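Local structure of hexokinase (1BDG) at residues K107-G112 with G163-D167; F266-M270 with E293-I298; Q149-A155 with C191-V195; T100-P104 with Y118-T122. The protein probably catalyses the ATP-dependent phosphorylation of hexoses to hexose 6-phosphates, the entry step of glycolysis, and binds glucose in a cleft between two subdomains. All blocks are in the same frame, centred on the assembly; numbering follows the deposited sequence.

Contact 1: K107-G112 with G163-D167; sequences KMSGSG and GFSAD
Met108 and Phe164 meet because both side chains start beside their own backbone N, with chi1 of -71° and -73°. The Met108 chain then bends at chi2 and chi3 and folds over one face of the Phe164 ring. Its CG makes a CH-pi contact, 3.8 Å from the ring centroid of Phe164. SD stands farther out above the same ring, a Met-aromatic contact. The methyl CE stays above the rim of the ring, near Phe164 CE1, and comes 3.6 Å from Gly163 O. Trp160 stacks on Phe164, and Phe145 of the glucose pocket meets it edge-to-face. The Phe164 side chain itself lies about 9 Å from the bound glucose.

Backbone bonds hold the two loops together beside this pair. Ser165 N donates to Met108 O at 2.9 Å, and the bond is nearly straight at 169°. Asp167 N donates to Gly110 O at 2.8 Å, with the donor tilted out of the carbonyl plane. Ala166 CB packs 3.4 Å from Gly110 O. A water donates to Ser109 O at 2.6 Å and is also hydrogen-bonded to Ser165 OG, so it bridges the two loops. Ser111 is the N-cap residue of helix 112-129.

The chemistry is therefore divided. Backbone hydrogen bonds set the spacing of the loops, while the apolar Met108 chain covers the ring face.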
loop_
_atom_site.group_PDB
_atom_site.type_symbol
_atom_site.label_atom_id
_atom_site.label_comp_id
_atom_site.label_asym_id
_atom_site.label_seq_id
_atom_site.Cartn_x
_atom_site.Cartn_y
_atom_site.Cartn_z
ATOM N N LYS A 107 6.823 8.345 18.142
ATOM C CA LYS A 107 7.760 8.653 17.069
ATOM C C LYS A 107 7.105 9.080 15.741
ATOM O O LYS A 107 7.598 9.992 15.071
ATOM C CB LYS A 107 8.659 7.435 16.822
ATOM C CG LYS A 107 10.111 7.618 17.240
ATOM C CD LYS A 107 10.225 8.311 18.583
ATOM C CE LYS A 107 11.683 8.618 18.917
ATOM N NZ LYS A 107 11.794 9.453 20.151
ATOM N N MET A 108 5.966 8.480 15.405
ATOM C CA MET A 108 5.273 8.749 14.143
ATOM C C MET A 108 4.375 9.955 14.063
ATOM O O MET A 108 3.829 10.250 13.001
ATOM C CB MET A 108 4.489 7.520 13.723
ATOM C CG MET A 108 5.366 6.383 13.268
ATOM S SD MET A 108 4.606 4.882 13.771
ATOM C CE MET A 108 3.006 4.976 12.904
ATOM N N SER A 109 4.218 10.644 15.185
ATOM C CA SER A 109 3.389 11.839 15.257
ATOM C C SER A 109 4.101 13.027 15.908
ATOM O O SER A 109 3.577 14.135 15.907
ATOM C CB SER A 109 2.108 11.527 16.010
ATOM O OG SER A 109 2.133 10.198 16.514
ATOM N N GLY A 110 5.289 12.804 16.461
ATOM C CA GLY A 110 6.032 13.890 17.083
ATOM C C GLY A 110 6.801 14.703 16.047
ATOM O O GLY A 110 6.347 14.861 14.911
ATOM N N SER A 111 7.976 15.214 16.409
ATOM C CA SER A 111 8.757 15.999 15.460
ATOM C C SER A 111 9.458 15.110 14.418
ATOM O O SER A 111 9.679 13.919 14.652
ATOM C CB SER A 111 9.750 16.926 16.181
ATOM O OG SER A 111 10.788 16.199 16.824
ATOM N N GLY A 112 9.816 15.710 13.284
ATOM C CA GLY A 112 10.462 14.988 12.210
ATOM C C GLY A 112 11.835 14.540 12.607
ATOM O O GLY A 112 12.227 13.390 12.358
ATOM N N GLY A 163 -0.661 6.071 8.869
ATOM C CA GLY A 163 -0.699 6.418 10.279
ATOM C C GLY A 163 0.340 7.426 10.754
ATOM O O GLY A 163 0.606 7.512 11.961
ATOM N N PHE A 164 0.936 8.175 9.829
ATOM C CA PHE A 164 1.952 9.154 10.187
ATOM C C PHE A 164 1.432 10.595 10.204
ATOM O O PHE A 164 0.519 10.957 9.454
ATOM C CB PHE A 164 3.133 9.070 9.231
ATOM C CG PHE A 164 4.008 7.868 9.428
ATOM C CD1 PHE A 164 3.495 6.577 9.308
ATOM C CD2 PHE A 164 5.370 8.024 9.653
ATOM C CE1 PHE A 164 4.335 5.454 9.403
ATOM C CE2 PHE A 164 6.208 6.920 9.748
ATOM C CZ PHE A 164 5.691 5.636 9.621
ATOM N N SER A 165 2.025 11.407 11.079
ATOM C CA SER A 165 1.691 12.829 11.228
ATOM C C SER A 165 2.791 13.536 11.993
ATOM O O SER A 165 2.508 14.322 12.884
ATOM C CB SER A 165 0.346 13.033 11.946
ATOM O OG SER A 165 0.322 12.395 13.209
ATOM N N ALA A 166 4.039 13.203 11.687
ATOM C CA ALA A 166 5.178 13.829 12.343
ATOM C C ALA A 166 5.287 15.247 11.800
ATOM O O ALA A 166 5.122 15.471 10.599
ATOM C CB ALA A 166 6.439 13.054 12.047
ATOM N N ASP A 167 5.499 16.222 12.674
ATOM C CA ASP A 167 5.614 17.589 12.209
ATOM C C ASP A 167 7.050 17.844 11.775
ATOM O O ASP A 167 7.961 17.121 12.155
ATOM C CB ASP A 167 5.183 18.571 13.294
ATOM C CG ASP A 167 6.232 18.759 14.361
ATOM O OD1 ASP A 167 6.539 17.768 15.060
ATOM O OD2 ASP A 167 6.759 19.893 14.500
HETATM O O HOH W 1 1.054 14.590 15.279
#

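Contact 2: F266-M270 with E293-I298; sequences FDKSM and ELVRHI
Glu293 touches Met270 through the aliphatic part of its chain. Its CG lies 3.8 Å from Met270 CG. The carboxylate turns back to its own helix, where Arg296 grips it side-on with NE and NH2, one nitrogen to each oxygen. The bond from Arg296 NH2 to Glu293 OE2 is 2.8 Å and belongs to a salt bridge. Both nitrogens meet the oxygens from above the carboxylate plane.

Leu294 follows. Its CD2 packs 3.8 Å from Phe266 CB and also lies against Asp267 OD1. The other oxygen of Asp267, OD2, forms a salt bridge with Arg373 of helix 357-389.

His297 lies at the centre of the crossing. Its ring is covered on one face by Met270 CA, a CH-pi contact 3.7 Å from the His297 centroid. ND1 donates to Glu293 O at 2.9 Å, with that oxygen in the ring plane. His297 N reaches the same oxygen from the opposite face of its carbonyl plane. The ND1 bond holds the ring in its rotation. Ser269 OG comes 3.2 Å from His297 CD2, while its hydrogen-bond partner is Gln265 O.

Ile298 ends the segment. Its CG1 lies over one face of the Phe266 ring, 3.9 Å from the centroid, and the two side chains cross at about a right angle.

The axes of the two helix segments come within 9.2 Å, with 107° between their directions. Across this buried crossing the contact is mainly apolar and CH-pi packing. The strong polar groups find partners within their own helices or on neighbouring parts of the chain, such as Arg373.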
loop_
_atom_site.group_PDB
_atom_site.type_symbol
_atom_site.label_atom_id
_atom_site.label_comp_id
_atom_site.label_asym_id
_atom_site.label_seq_id
_atom_site.Cartn_x
_atom_site.Cartn_y
_atom_site.Cartn_z
ATOM N N PHE A 266 -20.427 4.003 5.180
ATOM C CA PHE A 266 -19.450 3.362 6.034
ATOM C C PHE A 266 -18.071 3.870 5.621
ATOM O O PHE A 266 -17.180 4.048 6.445
ATOM C CB PHE A 266 -19.575 1.861 5.849
ATOM C CG PHE A 266 -20.976 1.353 6.052
ATOM C CD1 PHE A 266 -21.577 1.413 7.305
ATOM C CD2 PHE A 266 -21.712 0.854 4.987
ATOM C CE1 PHE A 266 -22.884 0.987 7.500
ATOM C CE2 PHE A 266 -23.022 0.423 5.173
ATOM C CZ PHE A 266 -23.609 0.492 6.440
ATOM N N ASP A 267 -17.923 4.126 4.328
ATOM C CA ASP A 267 -16.689 4.646 3.765
ATOM C C ASP A 267 -16.510 6.104 4.221
ATOM O O ASP A 267 -15.393 6.558 4.488
ATOM C CB ASP A 267 -16.742 4.580 2.222
ATOM C CG ASP A 267 -16.538 3.171 1.673
ATOM O OD1 ASP A 267 -15.609 2.466 2.121
ATOM O OD2 ASP A 267 -17.287 2.779 0.758
ATOM N N LYS A 268 -17.628 6.818 4.338
ATOM C CA LYS A 268 -17.624 8.218 4.744
ATOM C C LYS A 268 -17.400 8.416 6.228
ATOM O O LYS A 268 -16.629 9.289 6.608
ATOM C CB LYS A 268 -18.912 8.919 4.305
ATOM C CG LYS A 268 -19.086 8.938 2.818
ATOM C CD LYS A 268 -20.358 9.610 2.375
ATOM C CE LYS A 268 -20.500 9.374 0.882
ATOM N NZ LYS A 268 -21.436 10.262 0.171
ATOM N N SER A 269 -18.045 7.622 7.077
ATOM C CA SER A 269 -17.848 7.779 8.512
ATOM C C SER A 269 -16.531 7.166 8.972
ATOM O O SER A 269 -16.066 7.453 10.080
ATOM C CB SER A 269 -19.016 7.209 9.299
ATOM O OG SER A 269 -19.145 5.822 9.076
ATOM N N MET A 270 -15.959 6.292 8.144
ATOM C CA MET A 270 -14.663 5.661 8.416
ATOM C C MET A 270 -13.643 6.746 8.063
ATOM O O MET A 270 -12.750 7.065 8.840
ATOM C CB MET A 270 -14.484 4.442 7.494
ATOM C CG MET A 270 -13.305 3.500 7.765
ATOM S SD MET A 270 -11.708 4.028 7.135
ATOM C CE MET A 270 -12.016 4.050 5.475
ATOM N N GLU A 293 -11.537 -1.563 9.656
ATOM C CA GLU A 293 -12.304 -0.466 10.202
ATOM C C GLU A 293 -13.654 -0.401 9.501
ATOM O O GLU A 293 -14.654 -0.001 10.110
ATOM C CB GLU A 293 -11.506 0.836 10.059
ATOM C CG GLU A 293 -11.948 2.014 10.948
ATOM C CD GLU A 293 -11.976 1.736 12.470
ATOM O OE1 GLU A 293 -11.694 0.597 12.920
ATOM O OE2 GLU A 293 -12.322 2.676 13.222
ATOM N N LEU A 294 -13.720 -0.858 8.256
ATOM C CA LEU A 294 -14.985 -0.822 7.529
ATOM C C LEU A 294 -16.017 -1.745 8.159
ATOM O O LEU A 294 -17.177 -1.359 8.315
ATOM C CB LEU A 294 -14.800 -1.155 6.037
ATOM C CG LEU A 294 -14.674 0.046 5.092
ATOM C CD1 LEU A 294 -14.375 -0.396 3.686
ATOM C CD2 LEU A 294 -15.942 0.865 5.137
ATOM N N VAL A 295 -15.597 -2.962 8.510
ATOM C CA VAL A 295 -16.492 -3.939 9.136
ATOM C C VAL A 295 -16.881 -3.477 10.527
ATOM O O VAL A 295 -17.972 -3.767 10.982
ATOM C CB VAL A 295 -15.865 -5.320 9.253
ATOM C CG1 VAL A 295 -16.894 -6.300 9.771
ATOM C CG2 VAL A 295 -15.322 -5.770 7.906
ATOM N N ARG A 296 -15.992 -2.763 11.206
ATOM C CA ARG A 296 -16.318 -2.248 12.528
ATOM C C ARG A 296 -17.412 -1.205 12.381
ATOM O O ARG A 296 -18.366 -1.196 13.156
ATOM C CB ARG A 296 -15.116 -1.598 13.220
ATOM C CG ARG A 296 -15.323 -1.482 14.732
ATOM C CD ARG A 296 -14.201 -0.789 15.434
ATOM N NE ARG A 296 -14.071 0.578 14.956
ATOM C CZ ARG A 296 -14.739 1.609 15.450
ATOM N NH1 ARG A 296 -15.587 1.427 16.459
ATOM N NH2 ARG A 296 -14.602 2.812 14.896
ATOM N N HIS A 297 -17.251 -0.304 11.414
ATOM C CA HIS A 297 -18.240 0.733 11.173
ATOM C C HIS A 297 -19.587 0.141 10.822
ATOM O O HIS A 297 -20.595 0.581 11.332
ATOM C CB HIS A 297 -17.774 1.702 10.095
ATOM C CG HIS A 297 -16.926 2.807 10.629
ATOM N ND1 HIS A 297 -15.599 2.636 10.945
ATOM C CD2 HIS A 297 -17.238 4.070 10.987
ATOM C CE1 HIS A 297 -15.126 3.746 11.483
ATOM N NE2 HIS A 297 -16.105 4.635 11.518
ATOM N N ILE A 298 -19.603 -0.871 9.969
ATOM C CA ILE A 298 -20.848 -1.507 9.600
ATOM C C ILE A 298 -21.474 -2.078 10.871
ATOM O O ILE A 298 -22.633 -1.802 11.173
ATOM C CB ILE A 298 -20.609 -2.631 8.568
ATOM C CG1 ILE A 298 -20.023 -2.041 7.281
ATOM C CG2 ILE A 298 -21.918 -3.375 8.293
ATOM C CD1 ILE A 298 -19.123 -2.981 6.516
#

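Contact 3: Q149-A155 with C191-V195; sequences QKGLTHA and CVAVV
Gln149 reaches across to Val194 with its amide. The chain leaves beside the backbone N and bends at chi2 (-68°), which lays the amide beside Val194, with OE1 4.0 Å from Val194 CG1. Its NE2 also makes a weak hydrogen bond back to Gly151 O. Leu152 supplies the main polar link. Its carbonyl O accepts from Val194 N at 2.9 Å, and the bond is almost straight at 173°. The donor is tilted from the carbonyl plane. Leu152 CD2 also approaches Val195 CG2 loosely, and both side chains touch Ile443 of helix 435-444. Thr153 lies alongside the strand. Its CA makes a CA-H...O contact of 3.4 Å with Val192 O, and its CG2 faces Cys191 SG. Ala155 closes the series with its methyl group against Val194. Ala155 CB is 3.4 Å from Val194 CB and nearly as close to both methyls of that valine.

On its other side, strand 189-195 bonds to strand 137-143. The contact thus sets a beta hairpin, strands 147-150 and 154-157, against the outermost strand of the five-stranded sheet. That mixed sheet is the core of the hexokinase small subdomain, with the strand order 3-2-1-4-5 of the actin-like ATPase fold.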
loop_
_atom_site.group_PDB
_atom_site.type_symbol
_atom_site.label_atom_id
_atom_site.label_comp_id
_atom_site.label_asym_id
_atom_site.label_seq_id
_atom_site.Cartn_x
_atom_site.Cartn_y
_atom_site.Cartn_z
ATOM N N GLN A 149 10.170 13.836 -6.699
ATOM C CA GLN A 149 11.560 13.475 -6.946
ATOM C C GLN A 149 12.250 14.489 -7.826
ATOM O O GLN A 149 11.737 14.830 -8.897
ATOM C CB GLN A 149 11.648 12.111 -7.641
ATOM C CG GLN A 149 11.207 10.919 -6.800
ATOM C CD GLN A 149 12.136 10.635 -5.632
ATOM O OE1 GLN A 149 11.683 10.376 -4.525
ATOM N NE2 GLN A 149 13.439 10.695 -5.873
ATOM N N LYS A 150 13.388 14.996 -7.359
ATOM C CA LYS A 150 14.208 15.920 -8.138
ATOM C C LYS A 150 15.455 15.061 -8.247
ATOM O O LYS A 150 16.428 15.254 -7.516
ATOM C CB LYS A 150 14.524 17.194 -7.350
ATOM C CG LYS A 150 14.183 18.493 -8.084
ATOM C CD LYS A 150 15.343 19.483 -8.068
ATOM C CE LYS A 150 15.672 19.994 -6.663
ATOM N NZ LYS A 150 16.766 21.011 -6.678
ATOM N N GLY A 151 15.409 14.067 -9.123
ATOM C CA GLY A 151 16.522 13.155 -9.238
ATOM C C GLY A 151 16.295 12.171 -8.109
ATOM O O GLY A 151 15.418 12.400 -7.266
ATOM N N LEU A 152 17.056 11.079 -8.087
ATOM C CA LEU A 152 16.921 10.065 -7.039
ATOM C C LEU A 152 17.325 10.493 -5.625
ATOM O O LEU A 152 16.694 10.087 -4.652
ATOM C CB LEU A 152 17.692 8.800 -7.420
ATOM C CG LEU A 152 17.058 7.885 -8.466
ATOM C CD1 LEU A 152 17.977 6.711 -8.676
ATOM C CD2 LEU A 152 15.682 7.387 -8.009
ATOM N N THR A 153 18.348 11.325 -5.505
ATOM C CA THR A 153 18.802 11.739 -4.186
ATOM C C THR A 153 18.001 12.789 -3.434
ATOM O O THR A 153 18.001 12.800 -2.212
ATOM C CB THR A 153 20.260 12.213 -4.216
ATOM O OG1 THR A 153 20.337 13.503 -4.847
ATOM C CG2 THR A 153 21.113 11.207 -4.982
ATOM N N HIS A 154 17.350 13.688 -4.152
ATOM C CA HIS A 154 16.577 14.765 -3.548
ATOM C C HIS A 154 15.094 14.437 -3.654
ATOM O O HIS A 154 14.515 14.561 -4.738
ATOM C CB HIS A 154 16.870 16.071 -4.307
ATOM C CG HIS A 154 16.353 17.304 -3.632
ATOM N ND1 HIS A 154 15.020 17.493 -3.336
ATOM C CD2 HIS A 154 16.997 18.400 -3.175
ATOM C CE1 HIS A 154 14.864 18.650 -2.719
ATOM N NE2 HIS A 154 16.052 19.219 -2.608
ATOM N N ALA A 155 14.464 14.081 -2.538
ATOM C CA ALA A 155 13.043 13.747 -2.542
ATOM C C ALA A 155 12.321 14.627 -1.545
ATOM O O ALA A 155 12.805 14.807 -0.428
ATOM C CB ALA A 155 12.851 12.308 -2.188
ATOM N N CYS A 191 25.713 8.210 0.304
ATOM C CA CYS A 191 24.580 8.617 -0.522
ATOM C C CYS A 191 23.272 8.091 0.060
ATOM O O CYS A 191 23.258 7.344 1.053
ATOM C CB CYS A 191 24.767 8.078 -1.952
ATOM S SG CYS A 191 23.419 8.376 -3.194
ATOM N N VAL A 192 22.169 8.545 -0.514
ATOM C CA VAL A 192 20.843 8.138 -0.102
ATOM C C VAL A 192 20.002 8.354 -1.343
ATOM O O VAL A 192 20.020 9.436 -1.940
ATOM C CB VAL A 192 20.288 8.998 1.055
ATOM C CG1 VAL A 192 18.824 8.704 1.275
ATOM C CG2 VAL A 192 21.044 8.702 2.336
ATOM N N ALA A 193 19.414 7.271 -1.823
ATOM C CA ALA A 193 18.562 7.313 -2.982
ATOM C C ALA A 193 17.199 7.142 -2.347
ATOM O O ALA A 193 17.024 6.291 -1.476
ATOM C CB ALA A 193 18.870 6.140 -3.899
ATOM N N VAL A 194 16.268 8.018 -2.691
ATOM C CA VAL A 194 14.940 7.910 -2.141
ATOM C C VAL A 194 14.119 7.230 -3.199
ATOM O O VAL A 194 13.997 7.711 -4.323
ATOM C CB VAL A 194 14.320 9.267 -1.799
ATOM C CG1 VAL A 194 13.016 9.053 -1.050
ATOM C CG2 VAL A 194 15.285 10.061 -0.956
ATOM N N VAL A 195 13.565 6.093 -2.821
ATOM C CA VAL A 195 12.749 5.289 -3.695
ATOM C C VAL A 195 11.462 4.982 -2.938
ATOM O O VAL A 195 11.453 4.860 -1.707
ATOM C CB VAL A 195 13.501 3.982 -4.035
ATOM C CG1 VAL A 195 12.555 2.936 -4.591
ATOM C CG2 VAL A 195 14.615 4.269 -5.018
#

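Contact 4: T100-P104 with Y118-T122; sequences TYCIP and YIAET
Tyr101 turns one ring face to Thr122. The Thr122 methyl CG2 sits over that face, offset toward the rim, and makes a CH-pi contact 3.4 Å from the Tyr101 centroid. The two side chains lie alongside each other and run in opposing directions. Thr122 OG1 lies over the same ring, 3.3 Å from Tyr101 CD2. The hydroxyl of Tyr101 hydrogen-bonds to Asp125 OD2, one turn farther along the helix.

Tyr118 extends from the helix toward the loop, its CG opposite the backbone N at chi1 -178°. Its OH reaches Cys102 O and donates a weak hydrogen bond of 2.7 Å. Pro104 comes from the opposite direction and puts CD over one face of the Tyr118 ring, 4.2 Å from the centroid. The Ile103 side chain runs at a slant to that of Tyr118, with CG1 4.1 Å from Tyr118 CE2.

The contact joins the end of strand 95-101, and the loop after it, to helix 112-129. Strand 95-101 is an outermost strand of the small-subdomain sheet, and Tyr101 pairs by backbone with Tyr80 of strand 80-87. Thr122 and Ile119 also pack on Tyr80. Ile119 reaches Leu73 of strand 68-75, and on another side Leu178 of helix 174-183.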
loop_
_atom_site.group_PDB
_atom_site.type_symbol
_atom_site.label_atom_id
_atom_site.label_comp_id
_atom_site.label_asym_id
_atom_site.label_seq_id
_atom_site.Cartn_x
_atom_site.Cartn_y
_atom_site.Cartn_z
ATOM N N THR A 100 14.109 -5.899 11.676
ATOM C CA THR A 100 12.846 -5.186 11.646
ATOM C C THR A 100 12.747 -4.550 13.023
ATOM O O THR A 100 12.837 -5.253 14.041
ATOM C CB THR A 100 11.698 -6.169 11.431
ATOM O OG1 THR A 100 11.823 -6.762 10.127
ATOM C CG2 THR A 100 10.374 -5.479 11.549
ATOM N N TYR A 101 12.668 -3.223 13.066
ATOM C CA TYR A 101 12.575 -2.508 14.331
ATOM C C TYR A 101 11.174 -1.948 14.544
ATOM O O TYR A 101 10.573 -1.340 13.639
ATOM C CB TYR A 101 13.582 -1.354 14.372
ATOM C CG TYR A 101 15.028 -1.741 14.620
ATOM C CD1 TYR A 101 15.875 -2.085 13.562
ATOM C CD2 TYR A 101 15.561 -1.697 15.910
ATOM C CE1 TYR A 101 17.218 -2.368 13.786
ATOM C CE2 TYR A 101 16.900 -1.978 16.145
ATOM C CZ TYR A 101 17.725 -2.311 15.084
ATOM O OH TYR A 101 19.052 -2.570 15.337
ATOM N N CYS A 102 10.642 -2.164 15.734
ATOM C CA CYS A 102 9.318 -1.656 16.057
ATOM C C CYS A 102 9.517 -0.165 16.253
ATOM O O CYS A 102 10.587 0.250 16.692
ATOM C CB CYS A 102 8.850 -2.247 17.376
ATOM S SG CYS A 102 9.927 -1.677 18.717
ATOM N N ILE A 103 8.507 0.638 15.918
ATOM C CA ILE A 103 8.591 2.087 16.079
ATOM C C ILE A 103 7.547 2.529 17.096
ATOM O O ILE A 103 6.378 2.177 16.973
ATOM C CB ILE A 103 8.352 2.808 14.741
ATOM C CG1 ILE A 103 9.460 2.463 13.752
ATOM C CG2 ILE A 103 8.340 4.306 14.933
ATOM C CD1 ILE A 103 9.362 3.234 12.443
ATOM N N PRO A 104 7.950 3.310 18.117
ATOM C CA PRO A 104 6.997 3.773 19.133
ATOM C C PRO A 104 5.902 4.687 18.554
ATOM O O PRO A 104 6.176 5.613 17.803
ATOM C CB PRO A 104 7.893 4.521 20.123
ATOM C CG PRO A 104 9.243 3.887 19.934
ATOM C CD PRO A 104 9.319 3.743 18.452
ATOM N N TYR A 118 15.316 8.631 15.442
ATOM C CA TYR A 118 15.073 7.240 15.777
ATOM C C TYR A 118 15.643 6.339 14.665
ATOM O O TYR A 118 16.398 5.390 14.935
ATOM C CB TYR A 118 13.574 6.979 15.984
ATOM C CG TYR A 118 13.281 5.554 16.388
ATOM C CD1 TYR A 118 13.336 5.153 17.727
ATOM C CD2 TYR A 118 13.046 4.579 15.421
ATOM C CE1 TYR A 118 13.177 3.814 18.083
ATOM C CE2 TYR A 118 12.886 3.258 15.761
ATOM C CZ TYR A 118 12.958 2.881 17.083
ATOM O OH TYR A 118 12.838 1.557 17.375
ATOM N N ILE A 119 15.323 6.670 13.414
ATOM C CA ILE A 119 15.804 5.892 12.264
ATOM C C ILE A 119 17.309 5.650 12.381
ATOM O O ILE A 119 17.759 4.493 12.378
ATOM C CB ILE A 119 15.483 6.601 10.903
ATOM C CG1 ILE A 119 13.972 6.658 10.679
ATOM C CG2 ILE A 119 16.154 5.885 9.756
ATOM C CD1 ILE A 119 13.350 5.330 10.593
ATOM N N ALA A 120 18.076 6.730 12.518
ATOM C CA ALA A 120 19.524 6.606 12.653
ATOM C C ALA A 120 19.904 5.809 13.925
ATOM O O ALA A 120 20.691 4.862 13.839
ATOM C CB ALA A 120 20.171 7.974 12.659
ATOM N N GLU A 121 19.322 6.168 15.079
ATOM C CA GLU A 121 19.579 5.494 16.363
ATOM C C GLU A 121 19.594 3.982 16.100
ATOM O O GLU A 121 20.577 3.298 16.380
ATOM C CB GLU A 121 18.449 5.837 17.359
ATOM C CG GLU A 121 18.708 5.547 18.866
ATOM C CD GLU A 121 18.420 4.093 19.322
ATOM O OE1 GLU A 121 19.352 3.249 19.211
ATOM O OE2 GLU A 121 17.289 3.812 19.832
ATOM N N THR A 122 18.522 3.515 15.463
ATOM C CA THR A 122 18.307 2.116 15.098
ATOM C C THR A 122 19.359 1.520 14.151
ATOM O O THR A 122 20.019 0.534 14.496
ATOM C CB THR A 122 16.907 1.960 14.496
ATOM O OG1 THR A 122 15.983 1.557 15.519
ATOM C CG2 THR A 122 16.907 0.964 13.365
#

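Overall arrangement
From the N terminus, contact 4 comes first. It closes the short connection from strand 95-101 into helix 112-129. Contact 1 starts inside that connection, at 107-112, and returns only at 163-167, so the two cross. They also touch in space, through Lys107 with Tyr118 and Met108 with Ile103. Contact 3 opens at 149-155, within the span of contact 1, and closes at 191-195 beyond it, so these cross too. Contacts 3 and 4 reach opposite outer strands of the small-subdomain sheet. Contact 2 follows in series and joins two helices of the large subdomain. Its centre lies about 37 Å from that of contact 3.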